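Local coordinates for erythrocyte membrane protein 1 (Plasmodium falciparum, PDB 2XU0) that probably binds host cell-surface receptors as a Plasmodium falciparum adhesin, the part modelled here being its N-terminal segment and first Duffy-binding-like domain, which is linked to rosetting, at residues V161-K166 and Q263-L268; A193-A197 and P302-D307; G205-F209 and Q311-W315; A272-Y278 and S290-C295. The protein carries 10 engineered substitutions. All blocks are in the same frame, centred on the assembly; numbering follows the deposited sequence.

Contact 1. Residues V161-K166 and Q263-L268; sequences VLVTAK and QIWKAL
Leu162 reaches over Ala267, its CD2 methyl lying 3.7 Å from Ala267 CB and also meeting the backbone of Gln263 and Ile264. The contact is a close helix pair in the mainly helical core of the Duffy-binding-like domain: helix 154-175 and the last turns of helix 249-268 run in roughly the same direction, their local axes 7.6 Å apart and crossing at -37°. Two small residues, Ala165 and Ala267, face each other where the helices approach. Ala165 CB lies 3.9 Å from Ala267 CB, and the same methyl rests on the peptide joining Ala267 to Leu268, 3.5 Å from Leu268 N. One turn before Ala165, Val161 meets Ile264: with Val161 CG1 anti to the backbone N (chi1 179°), this branch comes to 3.8 Å from Ile264 CG1, near the Ile264 CD1 methyl. Leu268 heads away from helix 154-175 overall, but its CB touches the Ala165 methyl and its CD1 lies 3.4 Å from Ala165 O. The backbones are close enough for a CA-H···O contact from Leu268 CA to the same oxygen, nearly straight at 174°, and for a more bent one from Lys166 CA to Ala267 O. Helix 186-204 adds Val203 against Val161, Phe196 against Ile264 and Leu268, and Leu192 against Leu268, while Leu78 and Phe82 lie against Leu162. Where helix 249-268 ends, one water donates to both Lys166 O (2.8 Å) and Leu268 O (3.0 Å), tying the two main chains together.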
loop_
_atom_site.group_PDB
_atom_site.type_symbol
_atom_site.label_atom_id
_atom_site.label_comp_id
_atom_site.label_asym_id
_atom_site.label_seq_id
_atom_site.Cartn_x
_atom_site.Cartn_y
_atom_site.Cartn_z
ATOM N N VAL A 161 -2.170 -0.844 21.607
ATOM C CA VAL A 161 -2.399 -0.406 20.226
ATOM C C VAL A 161 -1.807 0.976 19.959
ATOM O O VAL A 161 -1.234 1.203 18.895
ATOM C CB VAL A 161 -3.893 -0.564 19.789
ATOM C CG1 VAL A 161 -4.105 -0.070 18.345
ATOM C CG2 VAL A 161 -4.342 -2.027 19.917
ATOM N N LEU A 162 -1.888 1.888 20.944
ATOM C CA LEU A 162 -1.287 3.229 20.802
ATOM C C LEU A 162 0.222 3.107 20.721
ATOM O O LEU A 162 0.843 3.783 19.903
ATOM C CB LEU A 162 -1.683 4.178 21.944
ATOM C CG LEU A 162 -3.149 4.618 22.069
ATOM C CD1 LEU A 162 -3.264 5.723 23.086
ATOM C CD2 LEU A 162 -3.729 5.112 20.758
ATOM N N VAL A 163 0.806 2.170 21.502
ATOM C CA VAL A 163 2.260 1.889 21.489
ATOM C C VAL A 163 2.648 1.381 20.086
ATOM O O VAL A 163 3.647 1.842 19.530
ATOM C CB VAL A 163 2.663 0.897 22.640
ATOM C CG1 VAL A 163 4.134 0.445 22.528
ATOM C CG2 VAL A 163 2.388 1.513 24.024
ATOM N N THR A 164 1.812 0.478 19.480
ATOM C CA THR A 164 2.072 -0.044 18.123
ATOM C C THR A 164 2.065 1.131 17.114
ATOM O O THR A 164 2.999 1.285 16.318
ATOM C CB THR A 164 0.977 -1.095 17.762
ATOM O OG1 THR A 164 0.999 -2.187 18.677
ATOM C CG2 THR A 164 1.084 -1.601 16.347
ATOM N N ALA A 165 1.008 1.959 17.174
ATOM C CA ALA A 165 0.827 3.118 16.291
ATOM C C ALA A 165 1.991 4.095 16.362
ATOM O O ALA A 165 2.582 4.424 15.326
ATOM C CB ALA A 165 -0.503 3.807 16.601
ATOM N N LYS A 166 2.379 4.509 17.592
ATOM C CA LYS A 166 3.524 5.407 17.794
ATOM C C LYS A 166 4.778 4.887 17.068
ATOM O O LYS A 166 5.358 5.592 16.219
ATOM C CB LYS A 166 3.796 5.585 19.303
ATOM C CG LYS A 166 5.112 6.325 19.624
ATOM C CD LYS A 166 5.587 6.059 21.058
ATOM C CE LYS A 166 6.919 6.698 21.407
ATOM N NZ LYS A 166 8.076 6.037 20.738
ATOM N N GLN A 263 -8.052 8.225 18.416
ATOM C CA GLN A 263 -6.864 8.240 19.304
ATOM C C GLN A 263 -5.735 7.437 18.665
ATOM O O GLN A 263 -4.570 7.867 18.687
ATOM C CB GLN A 263 -7.164 7.587 20.661
ATOM C CG GLN A 263 -8.410 8.050 21.370
ATOM C CD GLN A 263 -8.564 7.315 22.671
ATOM O OE1 GLN A 263 -7.773 7.495 23.607
ATOM N NE2 GLN A 263 -9.579 6.454 22.748
ATOM N N ILE A 264 -6.077 6.281 18.058
ATOM C CA ILE A 264 -5.094 5.451 17.353
ATOM C C ILE A 264 -4.401 6.281 16.241
ATOM O O ILE A 264 -3.167 6.273 16.151
ATOM C CB ILE A 264 -5.713 4.102 16.866
ATOM C CG1 ILE A 264 -6.028 3.189 18.098
ATOM C CG2 ILE A 264 -4.746 3.361 15.869
ATOM C CD1 ILE A 264 -7.313 2.212 17.988
ATOM N N TRP A 265 -5.187 7.050 15.449
ATOM C CA TRP A 265 -4.629 7.911 14.382
ATOM C C TRP A 265 -3.706 8.968 14.995
ATOM O O TRP A 265 -2.694 9.307 14.381
ATOM C CB TRP A 265 -5.740 8.612 13.587
ATOM C CG TRP A 265 -5.204 9.514 12.487
ATOM C CD1 TRP A 265 -5.121 10.874 12.509
ATOM C CD2 TRP A 265 -4.588 9.097 11.261
ATOM N NE1 TRP A 265 -4.457 11.328 11.396
ATOM C CE2 TRP A 265 -4.174 10.260 10.584
ATOM C CE3 TRP A 265 -4.372 7.843 10.652
ATOM C CZ2 TRP A 265 -3.532 10.210 9.346
ATOM C CZ3 TRP A 265 -3.730 7.796 9.429
ATOM C CH2 TRP A 265 -3.355 8.964 8.767
ATOM N N LYS A 266 -4.111 9.537 16.175
ATOM C CA LYS A 266 -3.335 10.553 16.910
ATOM C C LYS A 266 -1.986 9.949 17.307
ATOM O O LYS A 266 -0.964 10.514 16.973
ATOM C CB LYS A 266 -4.128 11.066 18.135
ATOM C CG LYS A 266 -3.527 12.313 18.760
ATOM C CD LYS A 266 -4.405 12.925 19.842
ATOM C CE LYS A 266 -3.697 14.108 20.471
ATOM N NZ LYS A 266 -4.445 14.662 21.634
ATOM N N ALA A 267 -1.970 8.748 17.919
ATOM C CA ALA A 267 -0.706 8.082 18.256
ATOM C C ALA A 267 0.157 7.814 17.001
ATOM O O ALA A 267 1.353 8.127 16.978
ATOM C CB ALA A 267 -0.989 6.788 19.003
ATOM N N LEU A 268 -0.465 7.280 15.932
ATOM C CA LEU A 268 0.240 6.980 14.691
ATOM C C LEU A 268 0.969 8.175 14.100
ATOM O O LEU A 268 2.025 8.006 13.481
ATOM C CB LEU A 268 -0.734 6.348 13.651
ATOM C CG LEU A 268 -0.136 5.935 12.272
ATOM C CD1 LEU A 268 0.852 4.743 12.401
ATOM C CD2 LEU A 268 -1.248 5.579 11.302
HETATM O O HOH W 1 4.413 8.026 15.261
#

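Contact 2. Residues A193-A197 and P302-D307; sequences ARSFA and PPTYLD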
loop_
_atom_site.group_PDB
_atom_site.type_symbol
_atom_site.label_atom_id
_atom_site.label_comp_id
_atom_site.label_asym_id
_atom_site.label_seq_id
_atom_site.Cartn_x
_atom_site.Cartn_y
_atom_site.Cartn_z
ATOM N N ALA A 193 -1.579 6.301 6.379
ATOM C CA ALA A 193 -3.001 5.878 6.217
ATOM C C ALA A 193 -3.056 4.377 5.836
ATOM O O ALA A 193 -3.938 3.644 6.286
ATOM C CB ALA A 193 -3.657 6.712 5.150
ATOM N N ARG A 194 -2.058 3.909 5.075
ATOM C CA ARG A 194 -1.988 2.503 4.681
ATOM C C ARG A 194 -1.692 1.598 5.851
ATOM O O ARG A 194 -2.289 0.535 5.935
ATOM C CB ARG A 194 -0.990 2.298 3.554
ATOM C CG ARG A 194 -1.454 2.914 2.265
ATOM C CD ARG A 194 -0.365 2.710 1.274
ATOM N NE ARG A 194 -0.768 3.136 -0.053
ATOM C CZ ARG A 194 0.045 3.741 -0.899
ATOM N NH1 ARG A 194 1.296 4.007 -0.548
ATOM N NH2 ARG A 194 -0.379 4.086 -2.099
ATOM N N SER A 195 -0.796 2.028 6.776
ATOM C CA SER A 195 -0.470 1.276 7.984
ATOM C C SER A 195 -1.620 1.320 8.958
ATOM O O SER A 195 -1.918 0.324 9.592
ATOM C CB SER A 195 0.815 1.809 8.628
ATOM O OG SER A 195 1.916 1.282 7.914
ATOM N N PHE A 196 -2.257 2.497 9.105
ATOM C CA PHE A 196 -3.432 2.698 9.968
ATOM C C PHE A 196 -4.507 1.689 9.578
ATOM O O PHE A 196 -5.132 1.059 10.454
ATOM C CB PHE A 196 -3.988 4.103 9.733
ATOM C CG PHE A 196 -5.224 4.477 10.509
ATOM C CD1 PHE A 196 -5.195 4.562 11.898
ATOM C CD2 PHE A 196 -6.377 4.890 9.848
ATOM C CE1 PHE A 196 -6.309 5.047 12.612
ATOM C CE2 PHE A 196 -7.496 5.352 10.556
ATOM C CZ PHE A 196 -7.468 5.395 11.932
ATOM N N ALA A 197 -4.726 1.554 8.265
ATOM C CA ALA A 197 -5.714 0.593 7.707
ATOM C C ALA A 197 -5.334 -0.886 7.998
ATOM O O ALA A 197 -6.194 -1.662 8.408
ATOM C CB ALA A 197 -5.885 0.825 6.217
ATOM N N PRO A 302 -9.897 11.286 11.912
ATOM C CA PRO A 302 -8.847 11.016 10.912
ATOM C C PRO A 302 -9.192 11.551 9.520
ATOM O O PRO A 302 -10.362 11.560 9.129
ATOM C CB PRO A 302 -8.725 9.491 10.941
ATOM C CG PRO A 302 -9.158 9.107 12.298
ATOM C CD PRO A 302 -10.242 10.072 12.678
ATOM N N PRO A 303 -8.217 12.000 8.718
ATOM C CA PRO A 303 -8.581 12.493 7.373
ATOM C C PRO A 303 -8.768 11.342 6.381
ATOM O O PRO A 303 -9.091 11.582 5.227
ATOM C CB PRO A 303 -7.397 13.390 6.994
ATOM C CG PRO A 303 -6.238 12.812 7.755
ATOM C CD PRO A 303 -6.755 12.020 8.924
ATOM N N THR A 304 -8.512 10.102 6.831
ATOM C CA THR A 304 -8.579 8.916 5.987
ATOM C C THR A 304 -9.718 7.997 6.384
ATOM O O THR A 304 -10.116 7.917 7.559
ATOM C CB THR A 304 -7.190 8.159 5.931
ATOM O OG1 THR A 304 -7.312 7.035 5.057
ATOM C CG2 THR A 304 -6.742 7.616 7.287
ATOM N N TYR A 305 -10.164 7.230 5.388
ATOM C CA TYR A 305 -11.185 6.191 5.504
ATOM C C TYR A 305 -10.680 4.893 4.860
ATOM O O TYR A 305 -11.473 4.024 4.537
ATOM C CB TYR A 305 -12.502 6.669 4.898
ATOM C CG TYR A 305 -12.992 7.945 5.560
ATOM C CD1 TYR A 305 -13.745 7.904 6.738
ATOM C CD2 TYR A 305 -12.653 9.195 5.045
ATOM C CE1 TYR A 305 -14.202 9.083 7.344
ATOM C CE2 TYR A 305 -13.089 10.373 5.656
ATOM C CZ TYR A 305 -13.908 10.309 6.768
ATOM O OH TYR A 305 -14.331 11.489 7.331
ATOM N N LEU A 306 -9.345 4.733 4.734
ATOM C CA LEU A 306 -8.754 3.520 4.159
ATOM C C LEU A 306 -9.033 2.319 5.038
ATOM O O LEU A 306 -9.194 1.216 4.519
ATOM C CB LEU A 306 -7.258 3.666 3.884
ATOM C CG LEU A 306 -6.824 4.504 2.665
ATOM C CD1 LEU A 306 -5.302 4.466 2.517
ATOM C CD2 LEU A 306 -7.445 4.007 1.370
ATOM N N ASP A 307 -9.195 2.537 6.363
ATOM C CA ASP A 307 -9.542 1.453 7.284
ATOM C C ASP A 307 -10.970 0.886 7.016
ATOM O O ASP A 307 -11.403 -0.057 7.678
ATOM C CB ASP A 307 -9.324 1.882 8.747
ATOM C CG ASP A 307 -10.010 3.173 9.194
ATOM O OD1 ASP A 307 -10.102 4.123 8.372
ATOM O OD2 ASP A 307 -10.357 3.273 10.396
#
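Phe196 projects from helix 186-204 into the bend of 302-307, where Pro302, Thr304 and Asp307 gather round its ring. With CG anti to the backbone N (chi1 178°), the ring stands well out from the helix, and Phe196 CZ meets Pro302 CG at 4.1 Å as the two side chains cross at about a right angle. Thr304 runs past it in the opposite direction and sets its CG2 methyl 3.8 Å from Phe196 CD2. On the other branch, Thr304 OG1 accepts from Leu306 N at 3.1 Å, an ST turn that fixes the loop just as it enters a short 3-10 segment. OG1 is also hydrogen-bonded to Glu27 of helix 22-39, so the N-terminal segment is drawn into this part of the Duffy-binding-like domain. Leu306 packs on the helix itself: CD1 lies 3.8 Å from Ala193 CB and CB lies 3.9 Å from Ala197 CB. Asp307 holds its CG between the backbone N and the carbonyl carbon (chi1 53°), which brings the carboxylate to the ring, OD2 3.5 Å from Phe196 CE2 with the two planes 51° apart. That OD2 is answered by Arg261 in a salt bridge and by Trp257 NE1 in a hydrogen bond, two partners that would favour the charged form of this buried acid beside the ring.

Contact 3. Residues G205-F209 and Q311-W315; sequences GRDMF and QFLRW
Met208 pushes its side chain into the hollow between Gln311, Phe312 and Trp315 on the first turn of helix 311-338. Its chain runs extended and then kinks at the thioether (chi3 -90°), bringing CE over one face of the Trp315 indole, 3.9 Å above the plane and offset toward the rim. Met208 CE also abuts the helix backbone, 3.4 Å from Phe312 N, while nearer the root Met208 CB sits 3.9 Å from Trp315 CH2. The sulfur makes an oblique Met-aromatic contact. Gln311 slides past Met208 in the opposite direction, and its amide lies against the backbone of the 205-209 loop, which leaves helix 186-204 by a Schellman motif at Gly205 and is tightened by an Asx turn, Asp207 OD2 accepting from Phe209 N. Both ends of the amide are used: Gln311 OE1 takes Met208 N at 2.7 Å in the carbonyl plane, and Gln311 NE2 gives to Asp207 OD1 at 2.8 Å, on the anti side but tilted out of the carboxylate plane. Arg135 forms a salt bridge with the same Asp207 OD1. Asp198 receives both Gln311 NE2 and Trp315 NE1, and the Met208 side chain comes about 4 Å from that of Ile118, a magnesium-site residue.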
loop_
_atom_site.group_PDB
_atom_site.type_symbol
_atom_site.label_atom_id
_atom_site.label_comp_id
_atom_site.label_asym_id
_atom_site.label_seq_id
_atom_site.Cartn_x
_atom_site.Cartn_y
_atom_site.Cartn_z
ATOM N N GLY A 205 -9.304 -8.490 13.241
ATOM C CA GLY A 205 -9.169 -9.880 12.830
ATOM C C GLY A 205 -9.536 -10.133 11.377
ATOM O O GLY A 205 -9.851 -11.267 11.011
ATOM N N ARG A 206 -9.439 -9.085 10.523
ATOM C CA ARG A 206 -9.740 -9.133 9.090
ATOM C C ARG A 206 -8.454 -9.226 8.272
ATOM O O ARG A 206 -8.509 -9.633 7.119
ATOM C CB ARG A 206 -10.509 -7.877 8.680
ATOM C CG ARG A 206 -11.913 -7.758 9.303
ATOM C CD ARG A 206 -12.451 -6.381 8.962
ATOM N NE ARG A 206 -13.791 -6.112 9.488
ATOM C CZ ARG A 206 -14.470 -5.004 9.209
ATOM N NH1 ARG A 206 -13.955 -4.087 8.402
ATOM N NH2 ARG A 206 -15.679 -4.822 9.703
ATOM N N ASP A 207 -7.290 -8.858 8.872
ATOM C CA ASP A 207 -6.009 -8.882 8.194
ATOM C C ASP A 207 -5.689 -10.265 7.620
ATOM O O ASP A 207 -5.941 -11.273 8.287
ATOM C CB ASP A 207 -4.910 -8.357 9.136
ATOM C CG ASP A 207 -3.541 -8.502 8.562
ATOM O OD1 ASP A 207 -3.146 -7.636 7.731
ATOM O OD2 ASP A 207 -2.923 -9.555 8.791
ATOM N N MET A 208 -5.174 -10.310 6.387
ATOM C CA MET A 208 -4.889 -11.558 5.639
ATOM C C MET A 208 -3.464 -12.095 5.852
ATOM O O MET A 208 -3.162 -13.202 5.416
ATOM C CB MET A 208 -5.038 -11.306 4.127
ATOM C CG MET A 208 -6.450 -11.155 3.625
ATOM S SD MET A 208 -6.366 -10.872 1.827
ATOM C CE MET A 208 -6.269 -9.159 1.760
ATOM N N PHE A 209 -2.568 -11.301 6.454
ATOM C CA PHE A 209 -1.181 -11.750 6.592
ATOM C C PHE A 209 -0.948 -12.659 7.784
ATOM O O PHE A 209 -1.390 -12.372 8.893
ATOM C CB PHE A 209 -0.186 -10.587 6.498
ATOM C CG PHE A 209 1.277 -10.970 6.369
ATOM C CD1 PHE A 209 1.759 -11.567 5.207
ATOM C CD2 PHE A 209 2.193 -10.630 7.364
ATOM C CE1 PHE A 209 3.122 -11.882 5.074
ATOM C CE2 PHE A 209 3.541 -10.972 7.241
ATOM C CZ PHE A 209 3.994 -11.602 6.101
ATOM N N GLN A 311 -8.945 -4.823 2.359
ATOM C CA GLN A 311 -7.484 -4.959 2.400
ATOM C C GLN A 311 -6.831 -5.316 1.061
ATOM O O GLN A 311 -5.817 -4.712 0.703
ATOM C CB GLN A 311 -7.068 -5.918 3.524
ATOM C CG GLN A 311 -5.549 -6.031 3.710
ATOM C CD GLN A 311 -5.179 -6.782 4.926
ATOM O OE1 GLN A 311 -5.449 -7.984 5.051
ATOM N NE2 GLN A 311 -4.447 -6.110 5.815
ATOM N N PHE A 312 -7.412 -6.284 0.322
ATOM C CA PHE A 312 -6.904 -6.693 -0.983
ATOM C C PHE A 312 -6.844 -5.479 -1.943
ATOM O O PHE A 312 -5.879 -5.330 -2.679
ATOM C CB PHE A 312 -7.774 -7.845 -1.590
ATOM C CG PHE A 312 -7.509 -7.993 -3.076
ATOM C CD1 PHE A 312 -6.300 -8.513 -3.534
ATOM C CD2 PHE A 312 -8.410 -7.489 -4.014
ATOM C CE1 PHE A 312 -5.983 -8.498 -4.897
ATOM C CE2 PHE A 312 -8.104 -7.506 -5.378
ATOM C CZ PHE A 312 -6.897 -8.029 -5.813
ATOM N N LEU A 313 -7.895 -4.645 -1.965
ATOM C CA LEU A 313 -7.937 -3.454 -2.826
ATOM C C LEU A 313 -6.856 -2.424 -2.433
ATOM O O LEU A 313 -6.231 -1.806 -3.303
ATOM C CB LEU A 313 -9.354 -2.812 -2.800
ATOM C CG LEU A 313 -10.468 -3.710 -3.361
ATOM C CD1 LEU A 313 -11.828 -3.068 -3.191
ATOM C CD2 LEU A 313 -10.178 -4.134 -4.839
ATOM N N ARG A 314 -6.652 -2.242 -1.136
ATOM C CA ARG A 314 -5.617 -1.350 -0.601
ATOM C C ARG A 314 -4.246 -1.879 -0.993
ATOM O O ARG A 314 -3.424 -1.103 -1.415
ATOM C CB ARG A 314 -5.665 -1.320 0.923
ATOM C CG ARG A 314 -6.924 -0.712 1.500
ATOM C CD ARG A 314 -6.736 -0.397 2.964
ATOM N NE ARG A 314 -6.005 -1.415 3.740
ATOM C CZ ARG A 314 -6.550 -2.192 4.668
ATOM N NH1 ARG A 314 -7.858 -2.187 4.865
ATOM N NH2 ARG A 314 -5.797 -3.029 5.359
ATOM N N TRP A 315 -4.010 -3.199 -0.874
ATOM C CA TRP A 315 -2.711 -3.776 -1.218
ATOM C C TRP A 315 -2.386 -3.708 -2.688
ATOM O O TRP A 315 -1.232 -3.480 -3.032
ATOM C CB TRP A 315 -2.584 -5.220 -0.721
ATOM C CG TRP A 315 -2.524 -5.394 0.777
ATOM C CD1 TRP A 315 -2.381 -4.418 1.731
ATOM C CD2 TRP A 315 -2.390 -6.654 1.463
ATOM N NE1 TRP A 315 -2.268 -5.001 2.984
ATOM C CE2 TRP A 315 -2.235 -6.369 2.842
ATOM C CE3 TRP A 315 -2.390 -7.998 1.042
ATOM C CZ2 TRP A 315 -2.130 -7.392 3.810
ATOM C CZ3 TRP A 315 -2.319 -9.006 2.002
ATOM C CH2 TRP A 315 -2.201 -8.702 3.366
#

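Contact 4. Residues A272-Y278 and S290-C295; sequences APYYADY and SSHGKC
Asp277 OD1 is gripped from two sides: Ser290 OG donates to its anti lone pair at 2.7 Å, and Gly293 N to its syn lone pair at 2.9 Å. Ser290 keeps OG between its backbone N and carbonyl carbon (chi1 58°), where it also accepts from Tyr278 N, so one hydroxyl relays between side chain and main chain. Ser290 N in turn bonds to Tyr278 O. Further along, the 290-295 chain turns back alongside 272-278. Cys295 N gives to Ala276 O at 2.8 Å from above the carbonyl plane, and Lys294 N reaches Tyr274 O at 3.2 Å. Gly293 CA comes to 3.0 Å from that same Tyr274 O as a CA-H···O contact, and a CB here would run into the oxygen. Lys294 folds back on itself, bent at chi3 and chi4, and its NZ donates to Ala272 O at 2.7 Å in the carbonyl plane, with Cys270 O and Asn74 as further acceptors. On the solvent side Tyr274 CE1 leans on His292 O. The two segments flank the hairpin of strands 279-281 and 287-289, one before and one after it. Cys295 ties segment 290-295 to helix 186-204 by its disulfide to Cys189, where Ala272 and Ala276 pack on the sulfur, and Tyr278 rests on Thr190 of the same helix.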
loop_
_atom_site.group_PDB
_atom_site.type_symbol
_atom_site.label_atom_id
_atom_site.label_comp_id
_atom_site.label_asym_id
_atom_site.label_seq_id
_atom_site.Cartn_x
_atom_site.Cartn_y
_atom_site.Cartn_z
ATOM N N ALA A 272 4.768 12.466 12.980
ATOM C CA ALA A 272 4.564 12.902 11.599
ATOM C C ALA A 272 5.146 14.298 11.420
ATOM O O ALA A 272 5.043 15.105 12.349
ATOM C CB ALA A 272 3.079 12.873 11.240
ATOM N N PRO A 273 5.832 14.584 10.290
ATOM C CA PRO A 273 6.409 15.928 10.109
ATOM C C PRO A 273 5.341 17.000 10.193
ATOM O O PRO A 273 4.194 16.749 9.789
ATOM C CB PRO A 273 6.973 15.885 8.688
ATOM C CG PRO A 273 7.135 14.449 8.379
ATOM C CD PRO A 273 6.034 13.755 9.087
ATOM N N TYR A 274 5.709 18.193 10.713
ATOM C CA TYR A 274 4.771 19.320 10.794
ATOM C C TYR A 274 4.211 19.683 9.429
ATOM O O TYR A 274 3.012 19.849 9.294
ATOM C CB TYR A 274 5.384 20.567 11.464
ATOM C CG TYR A 274 4.364 21.680 11.599
ATOM C CD1 TYR A 274 3.369 21.627 12.575
ATOM C CD2 TYR A 274 4.334 22.740 10.691
ATOM C CE1 TYR A 274 2.406 22.629 12.680
ATOM C CE2 TYR A 274 3.374 23.749 10.786
ATOM C CZ TYR A 274 2.420 23.694 11.791
ATOM O OH TYR A 274 1.471 24.683 11.893
ATOM N N TYR A 275 5.069 19.793 8.429
ATOM C CA TYR A 275 4.668 20.155 7.084
ATOM C C TYR A 275 4.354 18.902 6.270
ATOM O O TYR A 275 5.101 18.487 5.378
ATOM C CB TYR A 275 5.716 21.077 6.447
ATOM C CG TYR A 275 5.907 22.374 7.218
ATOM C CD1 TYR A 275 5.023 23.442 7.058
ATOM C CD2 TYR A 275 7.006 22.556 8.061
ATOM C CE1 TYR A 275 5.210 24.648 7.739
ATOM C CE2 TYR A 275 7.197 23.755 8.760
ATOM C CZ TYR A 275 6.295 24.798 8.596
ATOM O OH TYR A 275 6.467 25.989 9.271
ATOM N N ALA A 276 3.258 18.253 6.661
ATOM C CA ALA A 276 2.727 17.035 6.032
ATOM C C ALA A 276 1.246 16.966 6.330
ATOM O O ALA A 276 0.823 17.047 7.485
ATOM C CB ALA A 276 3.441 15.795 6.552
ATOM N N ASP A 277 0.448 16.856 5.285
ATOM C CA ASP A 277 -1.001 16.771 5.466
ATOM C C ASP A 277 -1.581 15.725 4.536
ATOM O O ASP A 277 -0.999 15.460 3.481
ATOM C CB ASP A 277 -1.672 18.148 5.220
ATOM C CG ASP A 277 -1.404 19.130 6.342
ATOM O OD1 ASP A 277 -2.104 19.053 7.380
ATOM O OD2 ASP A 277 -0.412 19.886 6.239
ATOM N N TYR A 278 -2.710 15.122 4.926
ATOM C CA TYR A 278 -3.353 14.125 4.061
ATOM C C TYR A 278 -4.262 14.838 3.066
ATOM O O TYR A 278 -5.070 15.685 3.461
ATOM C CB TYR A 278 -4.169 13.120 4.891
ATOM C CG TYR A 278 -4.626 11.915 4.089
ATOM C CD1 TYR A 278 -3.714 10.962 3.648
ATOM C CD2 TYR A 278 -5.968 11.726 3.780
ATOM C CE1 TYR A 278 -4.119 9.868 2.893
ATOM C CE2 TYR A 278 -6.395 10.598 3.072
ATOM C CZ TYR A 278 -5.461 9.670 2.633
ATOM O OH TYR A 278 -5.815 8.601 1.850
ATOM N N SER A 290 -6.197 17.628 5.665
ATOM C CA SER A 290 -5.975 17.936 7.078
ATOM C C SER A 290 -5.426 19.377 7.063
ATOM O O SER A 290 -4.855 19.781 6.048
ATOM C CB SER A 290 -4.995 16.955 7.717
ATOM O OG SER A 290 -3.754 16.969 7.043
ATOM N N SER A 291 -5.646 20.164 8.132
ATOM C CA SER A 291 -5.327 21.596 8.149
ATOM C C SER A 291 -4.121 22.057 8.962
ATOM O O SER A 291 -3.626 23.159 8.719
ATOM C CB SER A 291 -6.537 22.368 8.674
ATOM O OG SER A 291 -7.694 22.153 7.891
ATOM N N HIS A 292 -3.748 21.315 10.003
ATOM C CA HIS A 292 -2.729 21.784 10.940
ATOM C C HIS A 292 -1.435 20.989 10.970
ATOM O O HIS A 292 -0.662 21.076 11.930
ATOM C CB HIS A 292 -3.364 21.990 12.338
ATOM C CG HIS A 292 -4.475 22.999 12.327
ATOM N ND1 HIS A 292 -5.792 22.625 12.541
ATOM C CD2 HIS A 292 -4.439 24.329 12.061
ATOM C CE1 HIS A 292 -6.511 23.736 12.424
ATOM N NE2 HIS A 292 -5.747 24.785 12.119
ATOM N N GLY A 293 -1.179 20.265 9.889
ATOM C CA GLY A 293 0.049 19.500 9.735
ATOM C C GLY A 293 0.079 18.217 10.537
ATOM O O GLY A 293 -0.918 17.818 11.157
ATOM N N LYS A 294 1.238 17.540 10.509
ATOM C CA LYS A 294 1.386 16.252 11.206
ATOM C C LYS A 294 0.277 15.230 10.770
ATOM O O LYS A 294 -0.192 14.422 11.585
ATOM C CB LYS A 294 1.408 16.469 12.740
ATOM C CG LYS A 294 2.555 17.360 13.257
ATOM C CD LYS A 294 2.605 17.355 14.786
ATOM C CE LYS A 294 2.984 16.030 15.426
ATOM N NZ LYS A 294 4.268 15.507 14.899
ATOM N N CYS A 295 -0.186 15.338 9.501
ATOM C CA CYS A 295 -1.217 14.469 8.903
ATOM C C CYS A 295 -2.541 14.485 9.678
ATOM O O CYS A 295 -3.235 13.459 9.711
ATOM C CB CYS A 295 -0.702 13.037 8.721
ATOM S SG CYS A 295 0.921 12.905 7.943
HETATM O O HOH W 2 -0.834 24.248 13.064
#

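All four contacts lie in the Duffy-binding part of the domain; the first three draw on helices 154-175, 186-204, 249-268 and 311-338, while contact 4 pairs two loops. Contact 2 is the hub, touching contacts 1, 3 and 4 at about 12, 13 and 14 Å centre to centre. Helix 186-204 supplies the first segment of contact 2 and leads into that of contact 3; in contact 1, Trp265 of helix 249-268 meets Phe196 edge-to-face and reaches Cys295 O of contact 4. Contacts 3 and 4, about 26 Å between centres, do not touch. Along the chain contacts 1, 2 and 3 interlock, joining segments about 100 residues apart, whereas contact 4, nested inside 2 and 3, closes a local hairpin.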